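Phosphodiesterase (Salpingoeca rosetta, PDB 7D7P) belongs to the cyclic nucleotide phosphodiesterase family, all-helical proteins of the HD superfamily, and binds a zinc ion, with a magnesium ion nearby. Local coordinates at residues H111-L123 against L252-K266. Numbering follows the deposited sequence.
Sequences HAVMVLHTTYLLL and LAVLLHTADLHNPIK. With ZN (zinc ion), chain G.
H111 and D260 bind the same zinc ion, through H111 NE2 at 2.2 Å and D260 OD1 at 2.3 Å. H146, D147 and two waters complete the shell. One of these waters also donates to D260 OD2. The other ring nitrogen of H111 is used as well: ND1 donates to H262 NE2 (3.0 Å, N-H...N angle 138°). The bond lies close to both ring planes, although the rings are turned 46° apart. H262 is thus a second-shell residue that, together with the zinc, helps hold the H111 ring in its rotation. M114 CB lies over one face of the H262 ring, and M114 CE reaches H262 ND1 at 3.7 Å. H111, H146, D147 and D260 form the metal centre of the HD-type phosphodiesterase fold. H111 lies near the start of helix 109-126, D260 at the end of helix 245-260. Segments 111-123 and 252-260 run at 131° to each other. Away from the metal the packing is mostly apolar. The A259 methyl is a knob in the hole formed by V115, T118, T119 and L122. T119 OG1, anti to its carbonyl carbon (chi1 -60°), touches A259 CB at 3.4 Å yet donates back to V115 O. L123 CD2 meets L255 CD1 at 3.7 Å. A water donates to T118 OG1, accepts from K266 NZ and bonds H117 ND1; K266 NZ also bonds F56 O.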
# COMPACT_ATOMS: atom_id res chain seq x y z
N HIS A 111 -12.84 -25.05 5.04
CA HIS A 111 -11.75 -24.16 5.43
C HIS A 111 -10.65 -24.93 6.15
O HIS A 111 -9.46 -24.68 5.94
CB HIS A 111 -12.28 -23.04 6.32
CG HIS A 111 -11.21 -22.20 6.94
ND1 HIS A 111 -10.27 -21.52 6.20
CD2 HIS A 111 -10.93 -21.93 8.24
CE1 HIS A 111 -9.45 -20.87 7.01
NE2 HIS A 111 -9.83 -21.10 8.25
N ALA A 112 -11.03 -25.88 7.01
CA ALA A 112 -10.04 -26.70 7.70
C ALA A 112 -9.20 -27.50 6.72
O ALA A 112 -7.97 -27.59 6.87
CB ALA A 112 -10.73 -27.63 8.70
N VAL A 113 -9.83 -28.10 5.71
CA VAL A 113 -9.09 -28.88 4.72
C VAL A 113 -8.18 -27.97 3.90
O VAL A 113 -7.05 -28.34 3.55
CB VAL A 113 -10.06 -29.67 3.82
CG1 VAL A 113 -9.29 -30.47 2.78
CG2 VAL A 113 -10.93 -30.58 4.67
N MET A 114 -8.65 -26.75 3.60
CA MET A 114 -7.82 -25.78 2.90
C MET A 114 -6.56 -25.45 3.69
O MET A 114 -5.47 -25.33 3.11
CB MET A 114 -8.62 -24.50 2.63
CG MET A 114 -9.61 -24.61 1.48
SD MET A 114 -8.79 -24.55 -0.12
CE MET A 114 -8.74 -22.78 -0.42
N VAL A 115 -6.68 -25.30 5.00
CA VAL A 115 -5.52 -24.97 5.82
C VAL A 115 -4.61 -26.18 5.96
O VAL A 115 -3.38 -26.06 5.98
CB VAL A 115 -5.97 -24.41 7.18
CG1 VAL A 115 -4.77 -24.19 8.10
CG2 VAL A 115 -6.73 -23.12 6.98
N LEU A 116 -5.20 -27.38 6.04
CA LEU A 116 -4.39 -28.59 6.07
C LEU A 116 -3.59 -28.74 4.78
O LEU A 116 -2.38 -29.00 4.81
CB LEU A 116 -5.27 -29.82 6.30
CG LEU A 116 -4.56 -31.15 6.03
CD1 LEU A 116 -3.46 -31.40 7.04
CD2 LEU A 116 -5.54 -32.32 6.00
N HIS A 117 -4.25 -28.58 3.63
CA HIS A 117 -3.57 -28.76 2.36
C HIS A 117 -2.52 -27.69 2.13
O HIS A 117 -1.43 -27.98 1.62
CB HIS A 117 -4.59 -28.77 1.21
CG HIS A 117 -3.99 -29.07 -0.12
ND1 HIS A 117 -3.51 -28.09 -0.96
CD2 HIS A 117 -3.79 -30.25 -0.77
CE1 HIS A 117 -3.03 -28.64 -2.06
NE2 HIS A 117 -3.19 -29.95 -1.97
N THR A 118 -2.83 -26.44 2.49
CA THR A 118 -1.86 -25.36 2.32
C THR A 118 -0.67 -25.54 3.25
O THR A 118 0.47 -25.21 2.89
CB THR A 118 -2.53 -24.01 2.56
OG1 THR A 118 -3.70 -23.91 1.73
CG2 THR A 118 -1.59 -22.86 2.23
N THR A 119 -0.91 -26.06 4.46
CA THR A 119 0.20 -26.38 5.36
C THR A 119 1.08 -27.47 4.77
O THR A 119 2.31 -27.43 4.89
CB THR A 119 -0.34 -26.82 6.73
OG1 THR A 119 -1.11 -25.75 7.30
CG2 THR A 119 0.81 -27.17 7.67
N TYR A 120 0.46 -28.46 4.11
CA TYR A 120 1.22 -29.50 3.44
C TYR A 120 2.07 -28.93 2.31
O TYR A 120 3.20 -29.38 2.08
CB TYR A 120 0.26 -30.58 2.93
CG TYR A 120 0.63 -31.23 1.62
CD1 TYR A 120 1.55 -32.27 1.57
CD2 TYR A 120 0.04 -30.82 0.43
CE1 TYR A 120 1.87 -32.88 0.38
CE2 TYR A 120 0.37 -31.41 -0.77
CZ TYR A 120 1.28 -32.44 -0.79
OH TYR A 120 1.60 -33.04 -1.99
N LEU A 121 1.55 -27.92 1.61
CA LEU A 121 2.34 -27.28 0.55
C LEU A 121 3.49 -26.48 1.13
O LEU A 121 4.61 -26.52 0.61
CB LEU A 121 1.44 -26.38 -0.30
CG LEU A 121 0.34 -27.04 -1.14
CD1 LEU A 121 -0.57 -25.97 -1.74
CD2 LEU A 121 0.92 -27.92 -2.23
N LEU A 122 3.24 -25.74 2.22
CA LEU A 122 4.27 -24.87 2.79
C LEU A 122 5.40 -25.68 3.41
O LEU A 122 6.58 -25.35 3.24
CB LEU A 122 3.65 -23.93 3.81
CG LEU A 122 2.74 -22.82 3.26
CD1 LEU A 122 1.91 -22.20 4.38
CD2 LEU A 122 3.56 -21.76 2.55
N LEU A 123 5.07 -26.74 4.15
CA LEU A 123 6.10 -27.54 4.81
C LEU A 123 6.94 -28.29 3.79
O LEU A 123 8.16 -28.43 3.96
CB LEU A 123 5.47 -28.51 5.80
CG LEU A 123 4.73 -27.92 7.00
CD1 LEU A 123 4.16 -29.05 7.86
CD2 LEU A 123 5.63 -27.01 7.82
N LEU A 252 7.17 -22.77 12.67
CA LEU A 252 5.96 -23.55 12.47
C LEU A 252 4.71 -22.72 12.74
O LEU A 252 3.73 -22.80 11.99
CB LEU A 252 5.97 -24.79 13.37
CG LEU A 252 7.16 -25.75 13.20
CD1 LEU A 252 7.02 -26.93 14.14
CD2 LEU A 252 7.28 -26.21 11.76
N ALA A 253 4.74 -21.91 13.80
CA ALA A 253 3.62 -21.01 14.07
C ALA A 253 3.45 -19.99 12.96
O ALA A 253 2.32 -19.65 12.59
CB ALA A 253 3.83 -20.31 15.42
N VAL A 254 4.56 -19.49 12.41
CA VAL A 254 4.48 -18.55 11.30
C VAL A 254 3.87 -19.21 10.07
O VAL A 254 3.05 -18.60 9.37
CB VAL A 254 5.88 -17.98 11.00
CG1 VAL A 254 5.94 -17.35 9.62
CG2 VAL A 254 6.28 -16.96 12.07
N LEU A 255 4.22 -20.47 9.81
CA LEU A 255 3.74 -21.14 8.61
C LEU A 255 2.26 -21.50 8.72
O LEU A 255 1.52 -21.39 7.73
CB LEU A 255 4.58 -22.39 8.33
CG LEU A 255 6.00 -22.14 7.84
CD1 LEU A 255 6.76 -23.45 7.66
CD2 LEU A 255 6.00 -21.34 6.54
N LEU A 256 1.80 -21.94 9.89
CA LEU A 256 0.38 -22.25 10.05
C LEU A 256 -0.47 -20.99 9.93
O LEU A 256 -1.56 -21.03 9.35
CB LEU A 256 0.12 -22.95 11.38
CG LEU A 256 -1.36 -23.32 11.57
CD1 LEU A 256 -1.79 -24.34 10.52
CD2 LEU A 256 -1.66 -23.84 12.98
N HIS A 257 0.01 -19.88 10.48
CA HIS A 257 -0.69 -18.61 10.30
C HIS A 257 -0.74 -18.22 8.82
O HIS A 257 -1.76 -17.70 8.34
CB HIS A 257 -0.02 -17.51 11.12
CG HIS A 257 -0.64 -16.16 10.96
ND1 HIS A 257 -1.97 -15.92 11.20
CD2 HIS A 257 -0.10 -14.97 10.60
CE1 HIS A 257 -2.24 -14.65 10.98
NE2 HIS A 257 -1.12 -14.05 10.62
N THR A 258 0.34 -18.50 8.08
CA THR A 258 0.34 -18.26 6.64
C THR A 258 -0.73 -19.09 5.95
O THR A 258 -1.46 -18.58 5.09
CB THR A 258 1.72 -18.57 6.06
OG1 THR A 258 2.72 -17.81 6.74
CG2 THR A 258 1.76 -18.23 4.57
N ALA A 259 -0.84 -20.37 6.30
CA ALA A 259 -1.83 -21.23 5.65
C ALA A 259 -3.25 -20.84 6.04
O ALA A 259 -4.18 -21.04 5.25
CB ALA A 259 -1.57 -22.69 5.99
N ASP A 260 -3.44 -20.29 7.25
CA ASP A 260 -4.76 -19.85 7.66
C ASP A 260 -5.28 -18.73 6.76
O ASP A 260 -6.47 -18.69 6.43
CB ASP A 260 -4.73 -19.39 9.12
CG ASP A 260 -6.11 -19.25 9.73
OD1 ASP A 260 -7.07 -19.79 9.14
OD2 ASP A 260 -6.24 -18.62 10.80
N LEU A 261 -4.40 -17.83 6.35
CA LEU A 261 -4.76 -16.72 5.46
C LEU A 261 -4.55 -17.12 4.00
O LEU A 261 -3.76 -16.53 3.27
CB LEU A 261 -3.97 -15.47 5.82
CG LEU A 261 -4.02 -15.01 7.28
CD1 LEU A 261 -3.16 -13.77 7.48
CD2 LEU A 261 -5.45 -14.77 7.72
N HIS A 262 -5.28 -18.16 3.58
CA HIS A 262 -5.09 -18.73 2.25
C HIS A 262 -5.81 -17.97 1.15
O HIS A 262 -5.50 -18.18 -0.03
CB HIS A 262 -5.53 -20.20 2.23
CG HIS A 262 -6.95 -20.41 2.67
ND1 HIS A 262 -8.03 -20.03 1.91
CD2 HIS A 262 -7.46 -20.97 3.79
CE1 HIS A 262 -9.15 -20.34 2.54
NE2 HIS A 262 -8.83 -20.91 3.69
N ASN A 263 -6.75 -17.08 1.49
CA ASN A 263 -7.54 -16.40 0.47
C ASN A 263 -6.70 -15.62 -0.54
O ASN A 263 -6.89 -15.83 -1.75
CB ASN A 263 -8.57 -15.48 1.14
CG ASN A 263 -9.79 -16.23 1.62
OD1 ASN A 263 -9.78 -17.46 1.72
ND2 ASN A 263 -10.86 -15.50 1.92
N PRO A 264 -5.77 -14.74 -0.14
CA PRO A 264 -5.06 -13.93 -1.14
C PRO A 264 -3.97 -14.68 -1.91
O PRO A 264 -3.42 -14.11 -2.86
CB PRO A 264 -4.44 -12.80 -0.31
CG PRO A 264 -5.05 -12.91 1.06
CD PRO A 264 -5.38 -14.35 1.22
N ILE A 265 -3.64 -15.92 -1.54
CA ILE A 265 -2.60 -16.66 -2.23
C ILE A 265 -3.19 -17.75 -3.12
O ILE A 265 -2.48 -18.66 -3.55
CB ILE A 265 -1.57 -17.24 -1.24
CG1 ILE A 265 -2.24 -18.19 -0.24
CG2 ILE A 265 -0.84 -16.12 -0.52
CD1 ILE A 265 -1.27 -18.80 0.75
N LYS A 266 -4.48 -17.67 -3.42
CA LYS A 266 -5.18 -18.57 -4.31
C LYS A 266 -5.60 -17.84 -5.58
O LYS A 266 -5.56 -16.61 -5.65
CB LYS A 266 -6.41 -19.16 -3.60
CG LYS A 266 -6.08 -20.15 -2.50
CD LYS A 266 -5.48 -21.42 -3.06
CE LYS A 266 -5.18 -22.43 -1.96
NZ LYS A 266 -4.72 -23.73 -2.53
ZN ZN G . -8.94 -20.46 10.22
O HOH W 1 -3.90 -25.41 -0.58
O HOH W 2 -8.17 -19.36 12.32
O HOH W 3 -9.89 -18.32 9.81